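PDB 5DMM: homocysteine S-methyltransferase from Escherichia coli, which catalyses methyl transfer from S-methylmethionine, or less efficiently from S-adenosylmethionine, to homocysteine, yielding methionine with the help of zinc. Local coordinates for residues P152-L157 with D163-E168; C65-S70 with R190-F195; A105-N110 with G114-A119; E49-V54 with V96-K101. All coordinates share one frame; numbering follows the deposited sequence.

Interaction 1 of 4, residues P152-L157 with D163-E168; sequences PRVEAL and DLLACE. With HCS (2-amino-4-mercapto-butyric acid), chain F.
Leu165 sends its two methyl groups to different residues of the helix that precedes its strand: CD1 meets Val154 and CD2 meets Leu157. The side chains of Val154 and Leu165 lie roughly at right angles, with Val154 CG1 4.1 Å from Leu165 CD1. Leu157 comes in at a slant, and both its CB and its CD1 sit 4.0 Å from Leu165 CD2, so the leucine branch rests along the base and one arm of its neighbour. In Leu165 the first torsion (chi1 -58°) sets CG opposite the carbonyl carbon, which carries the fork out from the strand to the helix. This packs an outer helix of the TIM barrel, 143-159, on the strand that follows it, 164-170, and Leu157 reaches on to Ile92 and Val96 of helix 85-109.

Farther along the same strand, Glu168 faces the carboxylate of the bound homocysteine. Its OE2 lies 2.6 Å from OXT of HCS, while OE1 is 3.0 Å from O of HCS, which sets the two carboxyl groups against each other. Tyr253 bonds to OE1 and Ser121 to OE2, fixing the rotation of the group. The chemistry is thus divided along one strand: apolar side-chain carbons join it to the helix, whereas the part near its C-terminal end presents a polar group to the substrate.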
loop_
_atom_site.group_PDB
_atom_site.type_symbol
_atom_site.label_atom_id
_atom_site.label_comp_id
_atom_site.label_asym_id
_atom_site.label_seq_id
_atom_site.Cartn_x
_atom_site.Cartn_y
_atom_site.Cartn_z
ATOM N N PRO A 152 -11.586 -12.104 -2.870
ATOM C CA PRO A 152 -12.583 -11.446 -1.998
ATOM C C PRO A 152 -12.173 -10.057 -1.495
ATOM O O PRO A 152 -13.030 -9.170 -1.378
ATOM C CB PRO A 152 -12.700 -12.389 -0.798
ATOM C CG PRO A 152 -12.072 -13.655 -1.193
ATOM C CD PRO A 152 -11.087 -13.360 -2.276
ATOM N N ARG A 153 -10.889 -9.870 -1.203
ATOM C CA ARG A 153 -10.422 -8.568 -0.717
ATOM C C ARG A 153 -10.417 -7.536 -1.847
ATOM O O ARG A 153 -10.796 -6.380 -1.638
ATOM C CB ARG A 153 -9.030 -8.676 -0.083
ATOM C CG ARG A 153 -8.397 -7.314 0.229
ATOM C CD ARG A 153 -7.129 -7.469 1.057
ATOM N NE ARG A 153 -6.190 -8.379 0.419
ATOM C CZ ARG A 153 -5.018 -8.728 0.933
ATOM N NH1 ARG A 153 -4.625 -8.229 2.105
ATOM N NH2 ARG A 153 -4.233 -9.572 0.272
ATOM N N VAL A 154 -9.988 -7.936 -3.039
ATOM C CA VAL A 154 -10.053 -7.026 -4.179
ATOM C C VAL A 154 -11.491 -6.567 -4.397
ATOM O O VAL A 154 -11.753 -5.381 -4.551
ATOM C CB VAL A 154 -9.500 -7.673 -5.475
ATOM C CG1 VAL A 154 -9.881 -6.854 -6.692
ATOM C CG2 VAL A 154 -7.976 -7.819 -5.382
ATOM N N GLU A 155 -12.434 -7.509 -4.379
ATOM C CA GLU A 155 -13.826 -7.156 -4.599
ATOM C C GLU A 155 -14.369 -6.231 -3.507
ATOM O O GLU A 155 -15.027 -5.234 -3.802
ATOM C CB GLU A 155 -14.667 -8.430 -4.728
ATOM C CG GLU A 155 -14.441 -9.074 -6.092
ATOM C CD GLU A 155 -15.282 -10.326 -6.354
ATOM O OE1 GLU A 155 -16.105 -10.712 -5.498
ATOM O OE2 GLU A 155 -15.106 -10.928 -7.437
ATOM N N ALA A 156 -14.047 -6.530 -2.256
ATOM C CA ALA A 156 -14.557 -5.753 -1.133
ATOM C C ALA A 156 -14.005 -4.326 -1.139
ATOM O O ALA A 156 -14.734 -3.369 -0.852
ATOM C CB ALA A 156 -14.221 -6.449 0.178
ATOM N N LEU A 157 -12.727 -4.185 -1.483
ATOM C CA LEU A 157 -12.086 -2.866 -1.523
ATOM C C LEU A 157 -12.678 -2.000 -2.645
ATOM O O LEU A 157 -12.930 -0.807 -2.459
ATOM C CB LEU A 157 -10.566 -3.007 -1.705
ATOM C CG LEU A 157 -9.755 -3.587 -0.534
ATOM C CD1 LEU A 157 -8.310 -3.872 -0.970
ATOM C CD2 LEU A 157 -9.727 -2.643 0.679
ATOM N N ASP A 163 -10.220 4.270 -4.421
ATOM C CA ASP A 163 -9.849 4.906 -5.686
ATOM C C ASP A 163 -8.872 4.044 -6.446
ATOM O O ASP A 163 -8.881 4.009 -7.684
ATOM C CB ASP A 163 -9.249 6.294 -5.444
ATOM C CG ASP A 163 -10.221 7.214 -4.751
ATOM O OD1 ASP A 163 -11.328 7.415 -5.303
ATOM O OD2 ASP A 163 -9.894 7.710 -3.650
ATOM N N LEU A 164 -8.014 3.363 -5.705
ATOM C CA LEU A 164 -7.110 2.404 -6.319
ATOM C C LEU A 164 -6.644 1.375 -5.305
ATOM O O LEU A 164 -6.957 1.468 -4.120
ATOM C CB LEU A 164 -5.911 3.106 -6.946
ATOM C CG LEU A 164 -4.881 3.755 -6.029
ATOM C CD1 LEU A 164 -3.705 4.206 -6.902
ATOM C CD2 LEU A 164 -5.432 4.953 -5.286
ATOM N N LEU A 165 -5.914 0.382 -5.799
ATOM C CA LEU A 165 -5.422 -0.709 -4.985
ATOM C C LEU A 165 -3.934 -0.538 -4.793
ATOM O O LEU A 165 -3.185 -0.302 -5.752
ATOM C CB LEU A 165 -5.709 -2.060 -5.631
ATOM C CG LEU A 165 -7.173 -2.380 -5.936
ATOM C CD1 LEU A 165 -7.310 -3.718 -6.643
ATOM C CD2 LEU A 165 -7.992 -2.400 -4.645
ATOM N N ALA A 166 -3.518 -0.642 -3.543
ATOM C CA ALA A 166 -2.103 -0.661 -3.193
ATOM C C ALA A 166 -1.654 -2.106 -3.008
ATOM O O ALA A 166 -1.761 -2.669 -1.906
ATOM C CB ALA A 166 -1.868 0.135 -1.927
ATOM N N CYS A 167 -1.187 -2.724 -4.085
ATOM C CA CYS A 167 -0.705 -4.096 -4.011
ATOM C C CYS A 167 0.746 -3.984 -3.572
ATOM O O CYS A 167 1.594 -3.582 -4.360
ATOM C CB CYS A 167 -0.844 -4.799 -5.357
ATOM S SG CYS A 167 -2.561 -4.833 -5.945
ATOM N N GLU A 168 1.024 -4.318 -2.320
ATOM C CA GLU A 168 2.270 -3.874 -1.696
ATOM C C GLU A 168 3.030 -4.955 -0.942
ATOM O O GLU A 168 2.468 -5.991 -0.574
ATOM C CB GLU A 168 1.967 -2.730 -0.737
ATOM C CG GLU A 168 1.011 -3.142 0.398
ATOM C CD GLU A 168 0.672 -1.996 1.332
ATOM O OE1 GLU A 168 1.273 -0.908 1.190
ATOM O OE2 GLU A 168 -0.199 -2.188 2.215
HETATM N N HCS F . 0.229 -2.539 6.245
HETATM C CA HCS F . 1.174 -1.627 5.631
HETATM C CB HCS F . 2.260 -2.423 4.919
HETATM C CG HCS F . 3.034 -3.292 5.903
HETATM S SD HCS F . 4.513 -3.952 5.093
HETATM C C HCS F . 0.458 -0.760 4.638
HETATM O OXT HCS F . -0.765 -0.944 4.458
HETATM O O HCS F . 1.111 0.114 4.029
#

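Interaction 2 of 4, residues C65-S70 with R190-F195; sequences CAITAS and RAWFSF
Ile67 lays its CD1 methyl against the outer edge of the Trp192 indole, in the plane of the ring and 3.7 Å from CZ2. Ile67 CG1 follows at 4.1 Å from Trp192 CH2, the two side chains meeting at a slant. Further along the same edge comes Cys65, whose SG is 4.2 Å from Trp192 CZ3. The sulfur stands 5.3 Å from the centroid of the six-membered ring and 84° off the ring normal, a sulfur-aromatic contact made at the edge. With Trp192 CG placed between its own backbone N and carbonyl carbon (chi1 76°), the indole is directed across the barrel interior to strand 65-67, which is not a neighbour of strand 191-197 in the sheet. Leu164 and Ala166 of strand 164-170, one of the two strands between them, also touch the indole, and its NE1 bonds to Tyr253 OH. A leucine here would probably leave Cys65 and Ile67 without the aromatic edge they lean on and deprive the Tyr253 hydroxyl of its indole partner. Ile67 and Tyr253 both belong to the homocysteine pocket, so the apolar edge and the single N-H of one indole connect the barrel core with two residues that line the substrate site.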
loop_
_atom_site.group_PDB
_atom_site.type_symbol
_atom_site.label_atom_id
_atom_site.label_comp_id
_atom_site.label_asym_id
_atom_site.label_seq_id
_atom_site.Cartn_x
_atom_site.Cartn_y
_atom_site.Cartn_z
ATOM N N CYS A 65 -2.911 10.605 -0.094
ATOM C CA CYS A 65 -3.462 9.261 -0.264
ATOM C C CYS A 65 -3.374 8.477 1.039
ATOM O O CYS A 65 -2.287 8.320 1.599
ATOM C CB CYS A 65 -2.723 8.508 -1.380
ATOM S SG CYS A 65 -3.475 6.898 -1.793
ATOM N N ALA A 66 -4.516 7.990 1.524
ATOM C CA ALA A 66 -4.535 7.087 2.663
ATOM C C ALA A 66 -4.479 5.636 2.206
ATOM O O ALA A 66 -5.115 5.268 1.218
ATOM C CB ALA A 66 -5.795 7.316 3.517
ATOM N N ILE A 67 -3.731 4.806 2.922
ATOM C CA ILE A 67 -3.722 3.372 2.621
ATOM C C ILE A 67 -4.515 2.650 3.706
ATOM O O ILE A 67 -4.209 2.791 4.878
ATOM C CB ILE A 67 -2.296 2.808 2.533
ATOM C CG1 ILE A 67 -1.525 3.552 1.437
ATOM C CG2 ILE A 67 -2.331 1.300 2.252
ATOM C CD1 ILE A 67 -0.043 3.180 1.315
ATOM N N THR A 68 -5.527 1.884 3.307
ATOM C CA THR A 68 -6.462 1.288 4.278
ATOM C C THR A 68 -5.799 0.218 5.140
ATOM O O THR A 68 -4.748 -0.330 4.789
ATOM C CB THR A 68 -7.687 0.676 3.576
ATOM O OG1 THR A 68 -7.263 -0.350 2.663
ATOM C CG2 THR A 68 -8.444 1.753 2.809
ATOM N N ALA A 69 -6.428 -0.079 6.280
ATOM C CA ALA A 69 -5.886 -1.064 7.215
ATOM C C ALA A 69 -6.255 -2.496 6.831
ATOM O O ALA A 69 -6.740 -3.256 7.673
ATOM C CB ALA A 69 -6.381 -0.758 8.628
ATOM N N SER A 70 -6.054 -2.862 5.564
ATOM C CA SER A 70 -6.503 -4.168 5.074
ATOM C C SER A 70 -5.349 -5.084 4.666
ATOM O O SER A 70 -5.571 -6.104 4.025
ATOM C CB SER A 70 -7.451 -3.991 3.885
ATOM O OG SER A 70 -6.893 -3.100 2.926
ATOM N N ARG A 190 -7.758 0.327 -10.756
ATOM C CA ARG A 190 -6.395 0.779 -11.021
ATOM C C ARG A 190 -5.541 0.402 -9.816
ATOM O O ARG A 190 -6.059 0.353 -8.699
ATOM C CB ARG A 190 -6.366 2.287 -11.279
ATOM C CG ARG A 190 -7.235 2.721 -12.464
ATOM C CD ARG A 190 -6.668 2.201 -13.778
ATOM N NE ARG A 190 -7.412 2.685 -14.943
ATOM C CZ ARG A 190 -8.461 2.059 -15.479
ATOM N NH1 ARG A 190 -8.903 0.918 -14.959
ATOM N NH2 ARG A 190 -9.069 2.571 -16.543
ATOM N N ALA A 191 -4.252 0.123 -10.024
ATOM C CA ALA A 191 -3.395 -0.292 -8.909
ATOM C C ALA A 191 -1.955 0.179 -9.056
ATOM O O ALA A 191 -1.483 0.402 -10.178
ATOM C CB ALA A 191 -3.412 -1.816 -8.772
ATOM N N TRP A 192 -1.256 0.313 -7.929
ATOM C CA TRP A 192 0.199 0.300 -7.966
ATOM C C TRP A 192 0.647 -1.045 -7.428
ATOM O O TRP A 192 -0.079 -1.699 -6.681
ATOM C CB TRP A 192 0.838 1.484 -7.197
ATOM C CG TRP A 192 0.880 1.475 -5.663
ATOM C CD1 TRP A 192 1.596 0.632 -4.852
ATOM C CD2 TRP A 192 0.244 2.422 -4.786
ATOM N NE1 TRP A 192 1.416 0.981 -3.524
ATOM C CE2 TRP A 192 0.598 2.076 -3.461
ATOM C CE3 TRP A 192 -0.592 3.525 -4.995
ATOM C CZ2 TRP A 192 0.145 2.802 -2.352
ATOM C CZ3 TRP A 192 -1.034 4.244 -3.894
ATOM C CH2 TRP A 192 -0.671 3.879 -2.591
ATOM N N PHE A 193 1.810 -1.483 -7.889
ATOM C CA PHE A 193 2.459 -2.691 -7.406
ATOM C C PHE A 193 3.789 -2.290 -6.786
ATOM O O PHE A 193 4.652 -1.717 -7.468
ATOM C CB PHE A 193 2.694 -3.696 -8.547
ATOM C CG PHE A 193 1.487 -4.546 -8.891
ATOM C CD1 PHE A 193 0.249 -3.967 -9.143
ATOM C CD2 PHE A 193 1.605 -5.923 -9.002
ATOM C CE1 PHE A 193 -0.867 -4.759 -9.471
ATOM C CE2 PHE A 193 0.496 -6.723 -9.335
ATOM C CZ PHE A 193 -0.737 -6.137 -9.569
ATOM N N SER A 194 3.941 -2.580 -5.502
ATOM C CA SER A 194 5.167 -2.258 -4.796
ATOM C C SER A 194 5.779 -3.527 -4.208
ATOM O O SER A 194 5.060 -4.383 -3.691
ATOM C CB SER A 194 4.889 -1.218 -3.715
ATOM O OG SER A 194 6.072 -0.927 -2.989
ATOM N N PHE A 195 7.107 -3.623 -4.291
ATOM C CA PHE A 195 7.852 -4.865 -4.075
ATOM C C PHE A 195 8.816 -4.817 -2.897
ATOM O O PHE A 195 9.325 -3.744 -2.545
ATOM C CB PHE A 195 8.667 -5.210 -5.334
ATOM C CG PHE A 195 7.916 -5.000 -6.610
ATOM C CD1 PHE A 195 6.779 -5.744 -6.883
ATOM C CD2 PHE A 195 8.337 -4.057 -7.528
ATOM C CE1 PHE A 195 6.074 -5.551 -8.052
ATOM C CE2 PHE A 195 7.633 -3.858 -8.706
ATOM C CZ PHE A 195 6.499 -4.605 -8.964
#

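Interaction 3 of 4, residues A105-N110 with G114-A119; sequences AYLAEN and GTLLVA
Helix 105-109 ends at Asn110, the first residue to leave helical angles, and the chain turns back through Gly114, which comes nearest to Leu107 of the helix, before entering strand 117-119. The side chains then converge on Leu116. Its CD1 methyl approaches the edge of the Tyr106 ring near the ring plane, 3.7 Å from CD2, and the two side chains stand about perpendicular. The same methyl lies 3.9 Å from Leu107 CD2, where the two leucines run past each other in opposite directions. Tyr106 CG lies opposite the backbone N (chi1 -172°), and the ring reaches forward along the helix to Asn110. There Asn110 ND2 donates to Tyr106 OH over 3.2 Å, nearly straight at 168° and in the amide plane, while Asn110 CB sits above one ring face, toward the rim. An alanine in place of Tyr106 would probably open a gap beside Leu116 and leave the Asn110 amide without its hydroxyl acceptor at the helix end. Leu56 and Arg60 of helix 48-61 also touch the ring. This is the tight return from an outer helix into the following parallel strand, the alpha-to-beta connection that recurs round a TIM barrel, here far from the zinc and homocysteine sites.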
loop_
_atom_site.group_PDB
_atom_site.type_symbol
_atom_site.label_atom_id
_atom_site.label_comp_id
_atom_site.label_asym_id
_atom_site.label_seq_id
_atom_site.Cartn_x
_atom_site.Cartn_y
_atom_site.Cartn_z
ATOM N N ALA A 105 -14.028 14.385 6.526
ATOM C CA ALA A 105 -13.711 15.256 7.657
ATOM C C ALA A 105 -12.640 16.295 7.331
ATOM O O ALA A 105 -12.766 17.462 7.708
ATOM C CB ALA A 105 -13.272 14.425 8.857
ATOM N N TYR A 106 -11.583 15.880 6.642
ATOM C CA TYR A 106 -10.509 16.806 6.348
ATOM C C TYR A 106 -10.956 17.847 5.318
ATOM O O TYR A 106 -10.601 19.022 5.419
ATOM C CB TYR A 106 -9.260 16.070 5.850
ATOM C CG TYR A 106 -8.101 17.024 5.726
ATOM C CD1 TYR A 106 -7.638 17.722 6.838
ATOM C CD2 TYR A 106 -7.504 17.275 4.499
ATOM C CE1 TYR A 106 -6.590 18.620 6.728
ATOM C CE2 TYR A 106 -6.454 18.178 4.389
ATOM C CZ TYR A 106 -6.006 18.839 5.505
ATOM O OH TYR A 106 -4.969 19.738 5.396
ATOM N N LEU A 107 -11.736 17.420 4.331
ATOM C CA LEU A 107 -12.162 18.328 3.267
ATOM C C LEU A 107 -13.221 19.297 3.766
ATOM O O LEU A 107 -13.413 20.360 3.186
ATOM C CB LEU A 107 -12.685 17.549 2.057
ATOM C CG LEU A 107 -11.615 16.808 1.265
ATOM C CD1 LEU A 107 -12.242 15.950 0.182
ATOM C CD2 LEU A 107 -10.610 17.788 0.662
ATOM N N ALA A 108 -13.905 18.935 4.841
ATOM C CA ALA A 108 -14.822 19.871 5.482
ATOM C C ALA A 108 -14.001 20.961 6.190
ATOM O O ALA A 108 -14.293 22.153 6.080
ATOM C CB ALA A 108 -15.740 19.142 6.460
ATOM N N GLU A 109 -12.963 20.526 6.900
ATOM C CA GLU A 109 -11.996 21.404 7.558
ATOM C C GLU A 109 -11.198 22.244 6.557
ATOM O O GLU A 109 -11.070 23.457 6.722
ATOM C CB GLU A 109 -11.058 20.549 8.420
ATOM C CG GLU A 109 -9.768 21.191 8.898
ATOM C CD GLU A 109 -8.910 20.198 9.684
ATOM O OE1 GLU A 109 -9.456 19.154 10.106
ATOM O OE2 GLU A 109 -7.702 20.448 9.873
ATOM N N ASN A 110 -10.674 21.599 5.518
ATOM C CA ASN A 110 -9.839 22.271 4.520
ATOM C C ASN A 110 -10.265 21.932 3.093
ATOM O O ASN A 110 -9.684 21.053 2.466
ATOM C CB ASN A 110 -8.363 21.895 4.717
ATOM C CG ASN A 110 -7.416 22.644 3.768
ATOM O OD1 ASN A 110 -7.785 23.653 3.159
ATOM N ND2 ASN A 110 -6.183 22.153 3.654
ATOM N N GLY A 114 -7.167 20.057 -2.099
ATOM C CA GLY A 114 -6.952 19.432 -3.392
ATOM C C GLY A 114 -7.511 18.025 -3.402
ATOM O O GLY A 114 -8.181 17.607 -2.461
ATOM N N THR A 115 -7.244 17.284 -4.467
ATOM C CA THR A 115 -7.744 15.919 -4.561
ATOM C C THR A 115 -7.075 15.013 -3.537
ATOM O O THR A 115 -5.858 15.040 -3.386
ATOM C CB THR A 115 -7.525 15.343 -5.969
ATOM O OG1 THR A 115 -8.169 16.191 -6.926
ATOM C CG2 THR A 115 -8.106 13.932 -6.068
ATOM N N LEU A 116 -7.883 14.234 -2.820
ATOM C CA LEU A 116 -7.370 13.265 -1.854
ATOM C C LEU A 116 -7.848 11.862 -2.253
ATOM O O LEU A 116 -8.994 11.679 -2.677
ATOM C CB LEU A 116 -7.829 13.598 -0.427
ATOM C CG LEU A 116 -7.460 14.964 0.155
ATOM C CD1 LEU A 116 -7.952 15.080 1.586
ATOM C CD2 LEU A 116 -5.951 15.209 0.093
ATOM N N LEU A 117 -6.967 10.878 -2.116
ATOM C CA LEU A 117 -7.265 9.520 -2.545
ATOM C C LEU A 117 -7.342 8.543 -1.369
ATOM O O LEU A 117 -6.820 8.815 -0.272
ATOM C CB LEU A 117 -6.214 9.044 -3.542
ATOM C CG LEU A 117 -6.097 9.870 -4.829
ATOM C CD1 LEU A 117 -4.939 9.374 -5.669
ATOM C CD2 LEU A 117 -7.406 9.825 -5.607
ATOM N N VAL A 118 -8.015 7.418 -1.608
ATOM C CA VAL A 118 -7.991 6.282 -0.695
ATOM C C VAL A 118 -7.512 5.045 -1.465
ATOM O O VAL A 118 -8.110 4.656 -2.473
ATOM C CB VAL A 118 -9.379 6.005 -0.076
ATOM C CG1 VAL A 118 -9.348 4.741 0.799
ATOM C CG2 VAL A 118 -9.867 7.203 0.728
ATOM N N ALA A 119 -6.426 4.436 -1.011
ATOM C CA ALA A 119 -5.924 3.241 -1.669
ATOM C C ALA A 119 -6.199 2.032 -0.800
ATOM O O ALA A 119 -5.861 2.037 0.382
ATOM C CB ALA A 119 -4.440 3.369 -1.952
#

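Interaction 4 of 4, residues E49-V54 with V96-K101; sequences ELIREV and VELARK
Ile51 and Arg52 of helix 48-61 straddle the end of Leu98, the residue of helix 85-109 most deeply engaged in this contact. Taken in order, Ile51 comes first: its CB and CG2 are each 4.0 Å from Leu98 CD1, and the two side chains meet at about a right angle. CG2 lies opposite the backbone N of Ile51. The side chain of Ile51 also touches Val43 and Leu44 of helix 39-46, with Leu44 touching Leu98 as well.

Arg52 follows and takes the other methyl, its CB 4.0 Å from Leu98 CD2. Here the backbones come close, with the CA atoms of Arg52 and Leu98 5.0 Å apart, and Arg52 CG rests 3.7 Å from the carbonyl O of Leu98. The short axes approach to 8.3 Å and cross at -48°. These are two neighbouring helices of the outer layer of the TIM barrel, packed side by side round the strands.

Beyond CG the arginine turns aside at chi3 (70°), so that only its aliphatic base serves the interface; CG also lies 4.3 Å from Lys101 CB. One face of the guanidinium lies by Glu49 O, and NH2 has a long salt bridge to Glu53 OE2 of the following residue. Lys101 likewise carries its charge away from the neighbouring helix: NZ pairs with Glu97 OE2 in a salt bridge whose hydrogen bond is weak.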
loop_
_atom_site.group_PDB
_atom_site.type_symbol
_atom_site.label_atom_id
_atom_site.label_comp_id
_atom_site.label_asym_id
_atom_site.label_seq_id
_atom_site.Cartn_x
_atom_site.Cartn_y
_atom_site.Cartn_z
ATOM N N GLU A 49 -13.028 4.158 15.349
ATOM C CA GLU A 49 -12.855 5.602 15.375
ATOM C C GLU A 49 -11.376 5.987 15.492
ATOM O O GLU A 49 -10.972 7.059 15.039
ATOM C CB GLU A 49 -13.662 6.214 16.515
ATOM C CG GLU A 49 -13.098 5.942 17.898
ATOM C CD GLU A 49 -13.382 4.534 18.423
ATOM O OE1 GLU A 49 -14.278 3.833 17.877
ATOM O OE2 GLU A 49 -12.697 4.140 19.399
ATOM N N LEU A 50 -10.555 5.117 16.073
ATOM C CA LEU A 50 -9.135 5.439 16.186
ATOM C C LEU A 50 -8.456 5.294 14.826
ATOM O O LEU A 50 -7.575 6.070 14.497
ATOM C CB LEU A 50 -8.438 4.565 17.228
ATOM C CG LEU A 50 -8.865 4.808 18.681
ATOM C CD1 LEU A 50 -8.081 3.904 19.608
ATOM C CD2 LEU A 50 -8.673 6.277 19.074
ATOM N N ILE A 51 -8.875 4.312 14.036
ATOM C CA ILE A 51 -8.340 4.162 12.676
ATOM C C ILE A 51 -8.686 5.385 11.822
ATOM O O ILE A 51 -7.839 5.919 11.086
ATOM C CB ILE A 51 -8.872 2.869 12.020
ATOM C CG1 ILE A 51 -8.231 1.647 12.689
ATOM C CG2 ILE A 51 -8.591 2.855 10.516
ATOM C CD1 ILE A 51 -8.785 0.303 12.162
ATOM N N ARG A 52 -9.932 5.832 11.927
ATOM C CA ARG A 52 -10.376 7.028 11.220
ATOM C C ARG A 52 -9.567 8.252 11.663
ATOM O O ARG A 52 -9.181 9.083 10.832
ATOM C CB ARG A 52 -11.873 7.252 11.463
ATOM C CG ARG A 52 -12.482 8.472 10.789
ATOM C CD ARG A 52 -13.704 8.943 11.595
ATOM N NE ARG A 52 -13.269 9.512 12.878
ATOM C CZ ARG A 52 -13.867 9.319 14.056
ATOM N NH1 ARG A 52 -14.957 8.568 14.158
ATOM N NH2 ARG A 52 -13.366 9.886 15.146
ATOM N N GLU A 53 -9.304 8.352 12.967
ATOM C CA GLU A 53 -8.519 9.462 13.506
ATOM C C GLU A 53 -7.096 9.465 12.939
ATOM O O GLU A 53 -6.541 10.519 12.621
ATOM C CB GLU A 53 -8.492 9.401 15.036
ATOM C CG GLU A 53 -9.811 9.839 15.675
ATOM C CD GLU A 53 -9.816 9.750 17.202
ATOM O OE1 GLU A 53 -8.724 9.804 17.811
ATOM O OE2 GLU A 53 -10.920 9.625 17.791
ATOM N N VAL A 54 -6.497 8.285 12.816
ATOM C CA VAL A 54 -5.141 8.212 12.278
ATOM C C VAL A 54 -5.112 8.619 10.807
ATOM O O VAL A 54 -4.193 9.327 10.375
ATOM C CB VAL A 54 -4.540 6.806 12.436
ATOM C CG1 VAL A 54 -3.193 6.738 11.705
ATOM C CG2 VAL A 54 -4.371 6.472 13.912
ATOM N N VAL A 96 -12.037 0.768 4.223
ATOM C CA VAL A 96 -12.173 1.788 3.184
ATOM C C VAL A 96 -13.106 2.889 3.650
ATOM O O VAL A 96 -12.833 4.065 3.463
ATOM C CB VAL A 96 -12.721 1.211 1.867
ATOM C CG1 VAL A 96 -12.759 2.305 0.769
ATOM C CG2 VAL A 96 -11.867 0.041 1.407
ATOM N N GLU A 97 -14.213 2.492 4.263
ATOM C CA GLU A 97 -15.192 3.444 4.757
ATOM C C GLU A 97 -14.561 4.429 5.748
ATOM O O GLU A 97 -14.828 5.625 5.690
ATOM C CB GLU A 97 -16.361 2.694 5.409
ATOM C CG GLU A 97 -17.484 3.565 5.920
ATOM C CD GLU A 97 -18.507 2.757 6.718
ATOM O OE1 GLU A 97 -18.805 1.605 6.323
ATOM O OE2 GLU A 97 -18.994 3.261 7.757
ATOM N N LEU A 98 -13.716 3.924 6.644
ATOM C CA LEU A 98 -13.112 4.779 7.670
ATOM C C LEU A 98 -12.139 5.768 7.049
ATOM O O LEU A 98 -12.043 6.908 7.500
ATOM C CB LEU A 98 -12.397 3.945 8.731
ATOM C CG LEU A 98 -13.307 3.088 9.612
ATOM C CD1 LEU A 98 -12.475 2.091 10.403
ATOM C CD2 LEU A 98 -14.099 3.999 10.563
ATOM N N ALA A 99 -11.427 5.350 6.007
ATOM C CA ALA A 99 -10.529 6.282 5.331
ATOM C C ALA A 99 -11.337 7.326 4.559
ATOM O O ALA A 99 -10.960 8.502 4.500
ATOM C CB ALA A 99 -9.561 5.531 4.384
ATOM N N ARG A 100 -12.443 6.898 3.956
ATOM C CA ARG A 100 -13.288 7.832 3.219
ATOM C C ARG A 100 -13.927 8.837 4.184
ATOM O O ARG A 100 -14.073 10.015 3.851
ATOM C CB ARG A 100 -14.362 7.080 2.424
ATOM C CG ARG A 100 -13.798 6.187 1.311
ATOM C CD ARG A 100 -14.919 5.453 0.596
ATOM N NE ARG A 100 -15.820 6.410 -0.034
ATOM C CZ ARG A 100 -17.062 6.146 -0.423
ATOM N NH1 ARG A 100 -17.584 4.939 -0.242
ATOM N NH2 ARG A 100 -17.785 7.102 -0.993
ATOM N N LYS A 101 -14.296 8.367 5.375
ATOM C CA LYS A 101 -14.854 9.251 6.400
ATOM C C LYS A 101 -13.831 10.287 6.846
ATOM O O LYS A 101 -14.180 11.445 7.053
ATOM C CB LYS A 101 -15.341 8.457 7.617
ATOM C CG LYS A 101 -16.552 7.556 7.362
ATOM C CD LYS A 101 -17.839 8.341 7.216
ATOM C CE LYS A 101 -19.054 7.414 7.193
ATOM N NZ LYS A 101 -19.154 6.572 8.424
#

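How the interactions relate
The four contacts belong to one parallel-stranded TIM barrel. Strands 65-67, 117-122, 164-170 and 191-197 lie side by side in that order, so interactions 1, 2 and 3 meet through the sheet. Interaction 2 spans this set from end to end and, centred about 3 Å from the centre of the chain, is the innermost; interactions 3 and 4 lie about 18 and 16 Å out and share helix 85-109. Along the chain, interactions 4, 3 and 1 follow in series; the segments of interaction 2 enclose interactions 3 and 1 and alternate with those of interaction 4. Interactions 1 and 2, centres about 8 Å apart, bring Glu168 and Ile67 to the homocysteine, while interaction 4 joins two outer helices and interaction 3 ties one to its following strand.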